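Long-range contacts in H subunit of photosynthetic reaction center complex (Rhodopseudomonas palustris, PDB 6Z5S), which forms the H subunit of the purple bacterial photosynthetic reaction centre, whose cytoplasmic domain probably caps the quinone-reducing side of the complex and assists proton delivery: residues A113-V118 / V227-E232; V107-Y112 / T243-P248; A175-V180 / L190-F195; S185-L190 / V218-K223. All coordinates share one frame; numbering follows the deposited sequence.

Interaction 1: A113-V118 / V227-E232; sequences AQRADV and VSKLEE
D117 reaches from its loop to the start of the helix that follows S228, where the serine hydroxyl donates to D117 OD2 (OG–OD2 2.7 Å) on the anti side of the carboxylate, 27° out of its plane. The same OG accepts from E231 N, and E231 OE1 takes the S228 N-H in return, a textbook capping box with an aspartate added from outside. Next to it, K229 N donates to V118 O (3.1 Å) from above the carbonyl plane. The side chains of R115 and K229 meet at about a right angle: K229 CD, a lysine methylene, lies over one face of the flat guanidinium near its rim, 3.9 Å from R115 NH2, while both charged ends are salt-bridged to acidic side chains of another protein chain. L230, with CG opposite the backbone N (chi1 -174°), spreads its branches along the loop, CD1 beside A113 O (3.6 Å) and CD2 beside Q114 NE2 (3.5 Å). D117 and E231 bring like charges close, which the hydrogen bonds to S228 OG and from S222 N to E231 OE2 may soften. The 113-118 loop thus runs over the first turn of helix 229-245, while V227 and E232 pack on I129 of strand 129-131.

Interaction 2: V107-Y112 / T243-P248; sequences VGPGSY and TLYATP
P109 lays its ring across the side chain of L244 at about a right angle, CG resting 3.6 Å from L244 CB and CD 3.7 Å from L244 CD2. The leucine is extended away from its own backbone N (chi1 -160°), which carries CD2 to both CG and CD of P109 and also brings it over one face of the Y245 ring, 4.0 Å above the plane and toward the rim. Y245 also meets the proline directly: CE2 comes within 3.8 Å of P109 CD, at a slant, and 3.9 Å from V107 O. A third neighbour is T243, whose OG1 stands 3.7 Å from P109 CB; the hydroxyl itself is hydrogen-bonded to G240 O one turn back.

The proline is presented by a compact turn. G110 N bonds to V107 O, and G108 O accepts from both S111 N and S111 OG, a double grip that pins the peptide just ahead of the ring. Around the contact, Y245 packs on P98, P102 and F103, so the end of helix 229-245 meets strand 96-98 and helix 102-105 at the same place, and two other protein chains complete the surroundings, one of them offering a basic side chain to P109 O. The hydrogen bonds of T243 OG1, G108 O and P109 O all lead away from the facing segment, and between the segments the attraction is van der Waals and hydrophobic: it depends on the fit of proline, leucine and tyrosine carbons, without the directionality that a bonded pair would impose.

Interaction 3: A175-V180 / L190-F195; sequences ARYLEV and LLPVPF
L178 and L191 exchange both of their backbone hydrogen bonds, L178 N to L191 O and L191 N to L178 O, each 2.9 Å long; the first is nearly straight (171°), the second clearly bent (131°). Their side chains lie next to each other on one face of the sheet, pointing the same way, with L178 CD1 4.2 Å from L191 CD2, and V180 CG2 adds to this patch against L191 CB. On the other face Y177 leans on its two neighbours across the strands. Its CG lies anti to the carbonyl carbon (chi1 -60°), which sets the ring beside L190 and P192. Its CB touches L190 CD2 at 3.7 Å, L190 CD1 sits over one ring face toward the rim, and CE1 meets P192 CG at 4.0 Å as the two side chains slant past each other. Y177 with P192 is a non-hydrogen-bonded pair, where no N-H of the proline is needed toward strand 174-182.

These strands form the antiparallel hairpin 174-182/188-192 within the PRC-barrel domain, and on the opposite side R176 and Y177 together face W167 of strand 161-169 as a classic beta bulge. Beyond the ladder V193 N still donates to R176 O (2.9 Å), while V193 CG2 lies 3.5 Å from A175 O; there the chain turns into a short 3-10 segment.

Further out, helix 229-245 is bonded to the hairpin through E232 to Y177 OH and Y239 OH to L190 O, with I235 packing on L190 and P192. E179 is fixed by a salt bridge to R133, and the guanidinium of R176 reaches an acidic side chain of another protein chain.

Interaction 4: S185-L190 / V218-K223; sequences SRKRVL and VPTTSK
V189 and V218 press together at their branching carbons, CB to CB at 3.8 Å, and this pair is the close-packed half of the contact. V218 places CG1 opposite its own backbone N (chi1 178°), and from there the methyl comes within 3.5 Å of L190 O. V189 CG1 in turn lies 3.7 Å from V218 O and equally far, 3.7 Å, from T220 CG2, so one methyl bridges two residues of the facing loop. V189, V218 and L190 are all buried.

Toward solvent the fit becomes thinner. T220 is exposed and offers its methyl rather than its hydroxyl: CG2 receives the aliphatic chain of K187, which crosses it at about a right angle, with CD 3.8 Å away. Carbon against carbon is all that these two polar residues contribute across the contact. R188 brings its carbonyl oxygen within 4.0 Å of T220 CG2, yet its guanidinium leads off toward E181, with which it forms a long, weak ion pair. R186, further along the turn, makes the salt bridge proper to E181.

The loop 218-223 therefore runs beside strand 188-192 of the PRC-barrel domain, an outermost strand of the sheet within this chain, through side-chain packing and without backbone pairing. Strand 174-182 holds the other edge of that strand through the backbone of V180 and V189, while helix 229-245 packs at the V218 and L190 end, with Y238 and Y239 against V218 and I235 against L190.

How the interactions relate
Helix 229-245 organises the set: interaction 1 uses its first turn and interaction 2 its far end, with centres 19 Å apart, and the loop 107-118 supplies the facing residues to both. Along the chain interaction 2 encloses interaction 1, which in turn encloses interactions 3 and 4. The centres of those two lie 12 Å apart; they share L190 and strand 188-192, and alternate in sequence. Interaction 1 touches both, through E232 and Y177 on one side and E231 with S222 on the other; interaction 2 stays about 5 Å from interaction 3 at their nearest atoms. The antiparallel sheet, the C-terminal helix and the earlier loop are thereby tied into one globular domain.

Interaction 1: A113-V118 / V227-E232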
loop_
_atom_site.group_PDB
_atom_site.type_symbol
_atom_site.label_atom_id
_atom_site.label_comp_id
_atom_site.label_asym_id
_atom_site.label_seq_id
_atom_site.Cartn_x
_atom_site.Cartn_y
_atom_site.Cartn_z
ATOM N N ALA D 113 7.632 -5.519 -31.567
ATOM C CA ALA D 113 8.815 -6.300 -31.256
ATOM C C ALA D 113 8.855 -7.540 -32.133
ATOM O O ALA D 113 7.820 -8.085 -32.516
ATOM C CB ALA D 113 8.836 -6.701 -29.783
ATOM N N GLN D 114 10.067 -7.983 -32.452
ATOM C CA GLN D 114 10.252 -9.198 -33.236
ATOM C C GLN D 114 10.026 -10.410 -32.335
ATOM O O GLN D 114 10.943 -11.145 -31.970
ATOM C CB GLN D 114 11.632 -9.223 -33.872
ATOM C CG GLN D 114 11.716 -10.129 -35.073
ATOM C CD GLN D 114 10.870 -9.637 -36.217
ATOM O OE1 GLN D 114 10.904 -8.461 -36.565
ATOM N NE2 GLN D 114 10.092 -10.532 -36.803
ATOM N N ARG D 115 8.764 -10.602 -31.966
ATOM C CA ARG D 115 8.389 -11.729 -31.134
ATOM C C ARG D 115 8.481 -13.027 -31.926
ATOM O O ARG D 115 8.630 -13.038 -33.151
ATOM C CB ARG D 115 6.975 -11.550 -30.594
ATOM C CG ARG D 115 6.767 -10.299 -29.782
ATOM C CD ARG D 115 5.437 -10.343 -29.070
ATOM N NE ARG D 115 5.533 -10.961 -27.762
ATOM C CZ ARG D 115 4.503 -11.151 -26.953
ATOM N NH1 ARG D 115 3.290 -10.772 -27.319
ATOM N NH2 ARG D 115 4.690 -11.724 -25.780
ATOM N N ALA D 116 8.393 -14.139 -31.207
ATOM C CA ALA D 116 8.408 -15.442 -31.852
ATOM C C ALA D 116 7.175 -15.605 -32.728
ATOM O O ALA D 116 6.060 -15.263 -32.329
ATOM C CB ALA D 116 8.463 -16.550 -30.806
ATOM N N ASP D 117 7.379 -16.121 -33.936
ATOM C CA ASP D 117 6.273 -16.309 -34.871
ATOM C C ASP D 117 5.608 -17.655 -34.593
ATOM O O ASP D 117 5.641 -18.592 -35.390
ATOM C CB ASP D 117 6.757 -16.196 -36.308
ATOM C CG ASP D 117 5.654 -15.783 -37.256
ATOM O OD1 ASP D 117 5.957 -15.418 -38.409
ATOM O OD2 ASP D 117 4.477 -15.823 -36.844
ATOM N N VAL D 118 4.991 -17.727 -33.420
ATOM C CA VAL D 118 4.318 -18.931 -32.951
ATOM C C VAL D 118 3.285 -18.492 -31.920
ATOM O O VAL D 118 3.527 -17.531 -31.179
ATOM C CB VAL D 118 5.323 -19.941 -32.374
ATOM C CG1 VAL D 118 5.897 -19.448 -31.056
ATOM C CG2 VAL D 118 4.688 -21.302 -32.211
ATOM N N VAL D 227 -3.307 -17.288 -34.155
ATOM C CA VAL D 227 -2.519 -16.088 -34.378
ATOM C C VAL D 227 -1.258 -16.175 -33.534
ATOM O O VAL D 227 -1.307 -16.574 -32.366
ATOM C CB VAL D 227 -3.334 -14.816 -34.057
ATOM C CG1 VAL D 227 -3.802 -14.820 -32.616
ATOM C CG2 VAL D 227 -2.524 -13.571 -34.349
ATOM N N SER D 228 -0.125 -15.835 -34.133
ATOM C CA SER D 228 1.153 -15.894 -33.450
ATOM C C SER D 228 1.412 -14.603 -32.683
ATOM O O SER D 228 0.771 -13.577 -32.906
ATOM C CB SER D 228 2.277 -16.150 -34.448
ATOM O OG SER D 228 2.594 -14.971 -35.155
ATOM N N LYS D 229 2.376 -14.663 -31.764
ATOM C CA LYS D 229 2.745 -13.476 -31.003
ATOM C C LYS D 229 3.236 -12.365 -31.919
ATOM O O LYS D 229 2.962 -11.181 -31.681
ATOM C CB LYS D 229 3.814 -13.834 -29.975
ATOM C CG LYS D 229 3.273 -14.518 -28.740
ATOM C CD LYS D 229 4.386 -15.036 -27.859
ATOM C CE LYS D 229 4.845 -16.405 -28.304
ATOM N NZ LYS D 229 5.932 -16.915 -27.433
ATOM N N LEU D 230 3.958 -12.730 -32.978
ATOM C CA LEU D 230 4.465 -11.732 -33.909
ATOM C C LEU D 230 3.322 -11.013 -34.607
ATOM O O LEU D 230 3.324 -9.783 -34.723
ATOM C CB LEU D 230 5.385 -12.394 -34.927
ATOM C CG LEU D 230 6.101 -11.429 -35.861
ATOM C CD1 LEU D 230 6.865 -10.404 -35.062
ATOM C CD2 LEU D 230 7.029 -12.189 -36.775
ATOM N N GLU D 231 2.328 -11.766 -35.070
ATOM C CA GLU D 231 1.175 -11.140 -35.697
ATOM C C GLU D 231 0.380 -10.319 -34.696
ATOM O O GLU D 231 -0.197 -9.294 -35.063
ATOM C CB GLU D 231 0.292 -12.200 -36.340
ATOM C CG GLU D 231 0.999 -13.015 -37.396
ATOM C CD GLU D 231 0.547 -14.459 -37.419
ATOM O OE1 GLU D 231 -0.113 -14.893 -36.454
ATOM O OE2 GLU D 231 0.857 -15.164 -38.400
ATOM N N GLU D 232 0.337 -10.752 -33.437
ATOM C CA GLU D 232 -0.325 -9.965 -32.405
ATOM C C GLU D 232 0.318 -8.593 -32.264
ATOM O O GLU D 232 -0.374 -7.565 -32.289
ATOM C CB GLU D 232 -0.292 -10.713 -31.076
ATOM C CG GLU D 232 -1.350 -11.780 -30.934
ATOM C CD GLU D 232 -1.389 -12.362 -29.540
ATOM O OE1 GLU D 232 -0.875 -13.482 -29.344
ATOM O OE2 GLU D 232 -1.929 -11.696 -28.635
#

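Interaction 2: V107-Y112 / T243-P248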
loop_
_atom_site.group_PDB
_atom_site.type_symbol
_atom_site.label_atom_id
_atom_site.label_comp_id
_atom_site.label_asym_id
_atom_site.label_seq_id
_atom_site.Cartn_x
_atom_site.Cartn_y
_atom_site.Cartn_z
ATOM N N VAL D 107 7.160 1.956 -36.778
ATOM C CA VAL D 107 7.973 2.916 -36.049
ATOM C C VAL D 107 7.055 3.803 -35.225
ATOM O O VAL D 107 5.870 3.960 -35.522
ATOM C CB VAL D 107 8.851 3.772 -36.983
ATOM C CG1 VAL D 107 9.784 2.891 -37.774
ATOM C CG2 VAL D 107 7.991 4.597 -37.903
ATOM N N GLY D 108 7.621 4.381 -34.174
ATOM C CA GLY D 108 6.880 5.251 -33.294
ATOM C C GLY D 108 5.814 4.510 -32.524
ATOM O O GLY D 108 6.015 3.381 -32.074
ATOM N N PRO D 109 4.650 5.140 -32.351
ATOM C CA PRO D 109 3.511 4.427 -31.759
ATOM C C PRO D 109 3.104 3.191 -32.533
ATOM O O PRO D 109 2.339 2.379 -32.004
ATOM C CB PRO D 109 2.397 5.477 -31.775
ATOM C CG PRO D 109 3.101 6.759 -31.800
ATOM C CD PRO D 109 4.345 6.556 -32.588
ATOM N N GLY D 110 3.584 3.019 -33.758
ATOM C CA GLY D 110 3.306 1.842 -34.545
ATOM C C GLY D 110 4.372 0.778 -34.501
ATOM O O GLY D 110 4.339 -0.143 -35.324
ATOM N N SER D 111 5.311 0.860 -33.568
ATOM C CA SER D 111 6.391 -0.105 -33.490
ATOM C C SER D 111 5.912 -1.413 -32.880
ATOM O O SER D 111 4.951 -1.450 -32.109
ATOM C CB SER D 111 7.538 0.454 -32.662
ATOM O OG SER D 111 7.834 1.775 -33.053
ATOM N N TYR D 112 6.596 -2.493 -33.237
ATOM C CA TYR D 112 6.348 -3.795 -32.645
ATOM C C TYR D 112 7.682 -4.452 -32.348
ATOM O O TYR D 112 8.736 -4.000 -32.793
ATOM C CB TYR D 112 5.500 -4.684 -33.558
ATOM C CG TYR D 112 6.059 -4.857 -34.945
ATOM C CD1 TYR D 112 5.754 -3.960 -35.950
ATOM C CD2 TYR D 112 6.886 -5.921 -35.251
ATOM C CE1 TYR D 112 6.259 -4.112 -37.213
ATOM C CE2 TYR D 112 7.395 -6.081 -36.513
ATOM C CZ TYR D 112 7.078 -5.174 -37.490
ATOM O OH TYR D 112 7.581 -5.324 -38.757
ATOM N N THR D 243 -2.744 6.361 -33.763
ATOM C CA THR D 243 -2.863 7.326 -32.679
ATOM C C THR D 243 -2.004 8.555 -32.910
ATOM O O THR D 243 -2.220 9.581 -32.259
ATOM C CB THR D 243 -2.486 6.679 -31.347
ATOM O OG1 THR D 243 -1.064 6.532 -31.273
ATOM C CG2 THR D 243 -3.138 5.317 -31.211
ATOM N N LEU D 244 -1.042 8.486 -33.821
ATOM C CA LEU D 244 -0.170 9.623 -34.059
ATOM C C LEU D 244 -0.097 9.976 -35.535
ATOM O O LEU D 244 0.099 11.141 -35.886
ATOM C CB LEU D 244 1.228 9.334 -33.525
ATOM C CG LEU D 244 2.108 10.551 -33.270
ATOM C CD1 LEU D 244 1.628 11.287 -32.046
ATOM C CD2 LEU D 244 3.548 10.135 -33.113
ATOM N N TYR D 245 -0.245 8.985 -36.409
ATOM C CA TYR D 245 0.016 9.183 -37.822
ATOM C C TYR D 245 -1.220 9.135 -38.702
ATOM O O TYR D 245 -1.136 9.530 -39.869
ATOM C CB TYR D 245 1.021 8.144 -38.323
ATOM C CG TYR D 245 2.368 8.251 -37.673
ATOM C CD1 TYR D 245 3.144 9.380 -37.834
ATOM C CD2 TYR D 245 2.869 7.220 -36.901
ATOM C CE1 TYR D 245 4.375 9.482 -37.245
ATOM C CE2 TYR D 245 4.102 7.316 -36.309
ATOM C CZ TYR D 245 4.849 8.447 -36.487
ATOM O OH TYR D 245 6.080 8.546 -35.898
ATOM N N ALA D 246 -2.362 8.667 -38.199
ATOM C CA ALA D 246 -3.548 8.638 -39.054
ATOM C C ALA D 246 -4.221 10.003 -39.108
ATOM O O ALA D 246 -4.156 10.693 -40.131
ATOM C CB ALA D 246 -4.530 7.570 -38.566
ATOM N N THR D 247 -4.810 10.436 -37.978
ATOM C CA THR D 247 -5.620 11.649 -37.870
ATOM C C THR D 247 -6.421 11.852 -39.152
ATOM O O THR D 247 -6.167 12.805 -39.899
ATOM C CB THR D 247 -4.739 12.867 -37.582
ATOM O OG1 THR D 247 -3.809 12.544 -36.543
ATOM C CG2 THR D 247 -5.589 14.046 -37.119
ATOM N N PRO D 248 -7.388 10.975 -39.449
ATOM C CA PRO D 248 -7.898 10.882 -40.826
ATOM C C PRO D 248 -8.645 12.118 -41.298
ATOM O O PRO D 248 -9.866 12.083 -41.484
ATOM C CB PRO D 248 -8.834 9.669 -40.762
ATOM C CG PRO D 248 -9.237 9.582 -39.342
ATOM C CD PRO D 248 -8.030 9.993 -38.560
#

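Interaction 3: A175-V180 / L190-F195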
loop_
_atom_site.group_PDB
_atom_site.type_symbol
_atom_site.label_atom_id
_atom_site.label_comp_id
_atom_site.label_asym_id
_atom_site.label_seq_id
_atom_site.Cartn_x
_atom_site.Cartn_y
_atom_site.Cartn_z
ATOM N N ALA D 175 -12.696 -11.807 -24.653
ATOM C CA ALA D 175 -12.625 -11.524 -26.078
ATOM C C ALA D 175 -11.413 -10.647 -26.357
ATOM O O ALA D 175 -11.285 -9.562 -25.785
ATOM C CB ALA D 175 -13.905 -10.846 -26.553
ATOM N N ARG D 176 -10.524 -11.112 -27.231
ATOM C CA ARG D 176 -9.314 -10.366 -27.551
ATOM C C ARG D 176 -9.369 -9.693 -28.914
ATOM O O ARG D 176 -8.934 -8.548 -29.045
ATOM C CB ARG D 176 -8.086 -11.278 -27.492
ATOM C CG ARG D 176 -7.876 -12.005 -26.177
ATOM C CD ARG D 176 -8.125 -11.116 -24.977
ATOM N NE ARG D 176 -6.965 -10.306 -24.628
ATOM C CZ ARG D 176 -6.069 -10.634 -23.703
ATOM N NH1 ARG D 176 -6.189 -11.769 -23.029
ATOM N NH2 ARG D 176 -5.050 -9.826 -23.452
ATOM N N TYR D 177 -9.893 -10.364 -29.934
ATOM C CA TYR D 177 -9.898 -9.807 -31.277
ATOM C C TYR D 177 -11.255 -10.007 -31.923
ATOM O O TYR D 177 -11.962 -10.975 -31.639
ATOM C CB TYR D 177 -8.819 -10.444 -32.154
ATOM C CG TYR D 177 -7.430 -10.247 -31.621
ATOM C CD1 TYR D 177 -6.706 -9.110 -31.929
ATOM C CD2 TYR D 177 -6.844 -11.191 -30.799
ATOM C CE1 TYR D 177 -5.442 -8.923 -31.437
ATOM C CE2 TYR D 177 -5.580 -11.013 -30.304
ATOM C CZ TYR D 177 -4.884 -9.876 -30.625
ATOM O OH TYR D 177 -3.617 -9.694 -30.131
ATOM N N LEU D 178 -11.612 -9.072 -32.794
ATOM C CA LEU D 178 -12.737 -9.208 -33.704
ATOM C C LEU D 178 -12.199 -9.469 -35.099
ATOM O O LEU D 178 -11.358 -8.715 -35.591
ATOM C CB LEU D 178 -13.603 -7.950 -33.722
ATOM C CG LEU D 178 -14.065 -7.374 -32.391
ATOM C CD1 LEU D 178 -14.875 -6.122 -32.639
ATOM C CD2 LEU D 178 -14.878 -8.395 -31.627
ATOM N N GLU D 179 -12.659 -10.544 -35.721
ATOM C CA GLU D 179 -12.342 -10.770 -37.119
ATOM C C GLU D 179 -13.208 -9.858 -37.966
ATOM O O GLU D 179 -14.393 -9.678 -37.689
ATOM C CB GLU D 179 -12.571 -12.229 -37.502
ATOM C CG GLU D 179 -11.704 -12.700 -38.643
ATOM C CD GLU D 179 -11.588 -14.207 -38.695
ATOM O OE1 GLU D 179 -12.428 -14.889 -38.074
ATOM O OE2 GLU D 179 -10.658 -14.712 -39.353
ATOM N N VAL D 180 -12.614 -9.272 -38.996
ATOM C CA VAL D 180 -13.302 -8.317 -39.847
ATOM C C VAL D 180 -13.117 -8.742 -41.288
ATOM O O VAL D 180 -11.987 -8.771 -41.790
ATOM C CB VAL D 180 -12.788 -6.887 -39.646
ATOM C CG1 VAL D 180 -13.435 -5.978 -40.645
ATOM C CG2 VAL D 180 -13.086 -6.422 -38.238
ATOM N N LEU D 190 -7.652 -8.921 -38.260
ATOM C CA LEU D 190 -7.982 -8.874 -36.848
ATOM C C LEU D 190 -8.054 -7.435 -36.365
ATOM O O LEU D 190 -7.388 -6.543 -36.893
ATOM C CB LEU D 190 -6.957 -9.651 -36.028
ATOM C CG LEU D 190 -7.094 -11.168 -36.126
ATOM C CD1 LEU D 190 -6.027 -11.842 -35.306
ATOM C CD2 LEU D 190 -8.468 -11.599 -35.669
ATOM N N LEU D 191 -8.887 -7.214 -35.357
ATOM C CA LEU D 191 -9.041 -5.904 -34.733
ATOM C C LEU D 191 -9.006 -6.093 -33.227
ATOM O O LEU D 191 -9.904 -6.759 -32.673
ATOM C CB LEU D 191 -10.347 -5.252 -35.174
ATOM C CG LEU D 191 -10.902 -4.138 -34.301
ATOM C CD1 LEU D 191 -9.946 -2.976 -34.255
ATOM C CD2 LEU D 191 -12.242 -3.707 -34.828
ATOM N N PRO D 192 -8.004 -5.563 -32.532
ATOM C CA PRO D 192 -7.952 -5.734 -31.081
ATOM C C PRO D 192 -9.148 -5.074 -30.418
ATOM O O PRO D 192 -9.539 -3.961 -30.768
ATOM C CB PRO D 192 -6.639 -5.051 -30.688
ATOM C CG PRO D 192 -5.850 -4.991 -31.937
ATOM C CD PRO D 192 -6.839 -4.827 -33.037
ATOM N N VAL D 193 -9.737 -5.787 -29.457
ATOM C CA VAL D 193 -10.916 -5.267 -28.766
ATOM C C VAL D 193 -10.659 -3.915 -28.112
ATOM O O VAL D 193 -11.505 -3.017 -28.254
ATOM C CB VAL D 193 -11.447 -6.314 -27.767
ATOM C CG1 VAL D 193 -12.526 -5.714 -26.897
ATOM C CG2 VAL D 193 -11.976 -7.522 -28.507
ATOM N N PRO D 194 -9.548 -3.690 -27.400
ATOM C CA PRO D 194 -9.344 -2.368 -26.788
ATOM C C PRO D 194 -9.287 -1.231 -27.787
ATOM O O PRO D 194 -9.478 -0.075 -27.397
ATOM C CB PRO D 194 -8.011 -2.528 -26.051
ATOM C CG PRO D 194 -7.909 -3.968 -25.785
ATOM C CD PRO D 194 -8.495 -4.631 -26.983
ATOM N N PHE D 195 -9.032 -1.512 -29.057
ATOM C CA PHE D 195 -9.001 -0.483 -30.082
ATOM C C PHE D 195 -10.354 -0.277 -30.737
ATOM O O PHE D 195 -10.441 0.440 -31.736
ATOM C CB PHE D 195 -7.962 -0.829 -31.145
ATOM C CG PHE D 195 -6.563 -0.467 -30.764
ATOM C CD1 PHE D 195 -6.154 0.851 -30.764
ATOM C CD2 PHE D 195 -5.655 -1.442 -30.410
ATOM C CE1 PHE D 195 -4.874 1.187 -30.420
ATOM C CE2 PHE D 195 -4.370 -1.109 -30.066
ATOM C CZ PHE D 195 -3.980 0.208 -30.072
#

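Interaction 4: S185-L190 / V218-K223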
loop_
_atom_site.group_PDB
_atom_site.type_symbol
_atom_site.label_atom_id
_atom_site.label_comp_id
_atom_site.label_asym_id
_atom_site.label_seq_id
_atom_site.Cartn_x
_atom_site.Cartn_y
_atom_site.Cartn_z
ATOM N N SER D 185 -12.710 -6.874 -50.721
ATOM C CA SER D 185 -11.596 -7.634 -51.263
ATOM C C SER D 185 -11.559 -9.062 -50.749
ATOM O O SER D 185 -10.617 -9.790 -51.077
ATOM C CB SER D 185 -10.258 -6.943 -50.949
ATOM O OG SER D 185 -9.745 -7.346 -49.693
ATOM N N ARG D 186 -12.551 -9.486 -49.970
ATOM C CA ARG D 186 -12.629 -10.836 -49.423
ATOM C C ARG D 186 -11.351 -11.192 -48.668
ATOM O O ARG D 186 -10.607 -12.106 -49.023
ATOM C CB ARG D 186 -12.939 -11.857 -50.518
ATOM C CG ARG D 186 -14.308 -11.675 -51.150
ATOM C CD ARG D 186 -15.434 -12.153 -50.238
ATOM N NE ARG D 186 -15.751 -11.187 -49.186
ATOM C CZ ARG D 186 -16.449 -10.071 -49.373
ATOM N NH1 ARG D 186 -16.915 -9.767 -50.577
ATOM N NH2 ARG D 186 -16.683 -9.254 -48.355
ATOM N N LYS D 187 -11.108 -10.431 -47.607
ATOM C CA LYS D 187 -9.952 -10.631 -46.751
ATOM C C LYS D 187 -10.367 -10.381 -45.313
ATOM O O LYS D 187 -11.159 -9.477 -45.037
ATOM C CB LYS D 187 -8.800 -9.704 -47.144
ATOM C CG LYS D 187 -7.560 -9.861 -46.288
ATOM C CD LYS D 187 -6.506 -8.841 -46.666
ATOM C CE LYS D 187 -7.068 -7.434 -46.624
ATOM N NZ LYS D 187 -6.024 -6.422 -46.919
ATOM N N ARG D 188 -9.835 -11.187 -44.406
ATOM C CA ARG D 188 -10.170 -11.111 -42.993
ATOM C C ARG D 188 -8.971 -10.592 -42.218
ATOM O O ARG D 188 -7.866 -11.128 -42.343
ATOM C CB ARG D 188 -10.598 -12.479 -42.466
ATOM C CG ARG D 188 -11.809 -13.035 -43.173
ATOM C CD ARG D 188 -12.213 -14.376 -42.604
ATOM N NE ARG D 188 -13.597 -14.697 -42.933
ATOM C CZ ARG D 188 -14.244 -15.765 -42.485
ATOM N NH1 ARG D 188 -13.632 -16.627 -41.686
ATOM N NH2 ARG D 188 -15.504 -15.973 -42.837
ATOM N N VAL D 189 -9.191 -9.549 -41.428
ATOM C CA VAL D 189 -8.140 -8.945 -40.622
ATOM C C VAL D 189 -8.605 -8.867 -39.177
ATOM O O VAL D 189 -9.799 -8.759 -38.892
ATOM C CB VAL D 189 -7.752 -7.548 -41.143
ATOM C CG1 VAL D 189 -7.097 -7.665 -42.498
ATOM C CG2 VAL D 189 -8.970 -6.664 -41.216
ATOM N N LEU D 190 -7.652 -8.921 -38.260
ATOM C CA LEU D 190 -7.982 -8.874 -36.848
ATOM C C LEU D 190 -8.054 -7.435 -36.365
ATOM O O LEU D 190 -7.388 -6.543 -36.893
ATOM C CB LEU D 190 -6.957 -9.651 -36.028
ATOM C CG LEU D 190 -7.094 -11.168 -36.126
ATOM C CD1 LEU D 190 -6.027 -11.842 -35.306
ATOM C CD2 LEU D 190 -8.468 -11.599 -35.669
ATOM N N VAL D 218 -4.246 -3.766 -42.479
ATOM C CA VAL D 218 -3.962 -4.439 -41.208
ATOM C C VAL D 218 -3.198 -5.726 -41.486
ATOM O O VAL D 218 -3.588 -6.495 -42.385
ATOM C CB VAL D 218 -5.268 -4.726 -40.453
ATOM C CG1 VAL D 218 -4.995 -5.467 -39.164
ATOM C CG2 VAL D 218 -6.003 -3.434 -40.174
ATOM N N PRO D 219 -2.107 -6.008 -40.774
ATOM C CA PRO D 219 -1.338 -7.227 -41.052
ATOM C C PRO D 219 -2.171 -8.473 -40.801
ATOM O O PRO D 219 -2.755 -8.646 -39.731
ATOM C CB PRO D 219 -0.159 -7.130 -40.080
ATOM C CG PRO D 219 -0.087 -5.706 -39.699
ATOM C CD PRO D 219 -1.489 -5.206 -39.711
ATOM N N THR D 220 -2.223 -9.343 -41.800
ATOM C CA THR D 220 -3.051 -10.535 -41.736
ATOM C C THR D 220 -2.287 -11.700 -41.126
ATOM O O THR D 220 -1.074 -11.836 -41.300
ATOM C CB THR D 220 -3.544 -10.922 -43.127
ATOM O OG1 THR D 220 -2.420 -11.174 -43.974
ATOM C CG2 THR D 220 -4.373 -9.806 -43.718
ATOM N N THR D 221 -3.016 -12.549 -40.410
ATOM C CA THR D 221 -2.434 -13.739 -39.809
ATOM C C THR D 221 -2.254 -14.829 -40.856
ATOM O O THR D 221 -3.079 -14.987 -41.759
ATOM C CB THR D 221 -3.314 -14.239 -38.664
ATOM O OG1 THR D 221 -2.831 -15.503 -38.203
ATOM C CG2 THR D 221 -4.752 -14.380 -39.114
ATOM N N SER D 222 -1.161 -15.582 -40.735
ATOM C CA SER D 222 -0.830 -16.569 -41.757
ATOM C C SER D 222 -1.780 -17.756 -41.704
ATOM O O SER D 222 -2.323 -18.174 -42.732
ATOM C CB SER D 222 0.616 -17.027 -41.597
ATOM O OG SER D 222 0.806 -17.658 -40.347
ATOM N N LYS D 223 -1.991 -18.319 -40.521
ATOM C CA LYS D 223 -2.996 -19.357 -40.355
ATOM C C LYS D 223 -4.373 -18.705 -40.343
ATOM O O LYS D 223 -4.515 -17.492 -40.515
ATOM C CB LYS D 223 -2.739 -20.161 -39.087
ATOM C CG LYS D 223 -1.326 -20.662 -38.952
ATOM C CD LYS D 223 -0.930 -21.494 -40.140
ATOM C CE LYS D 223 0.276 -22.342 -39.812
ATOM N NZ LYS D 223 0.022 -23.195 -38.621
#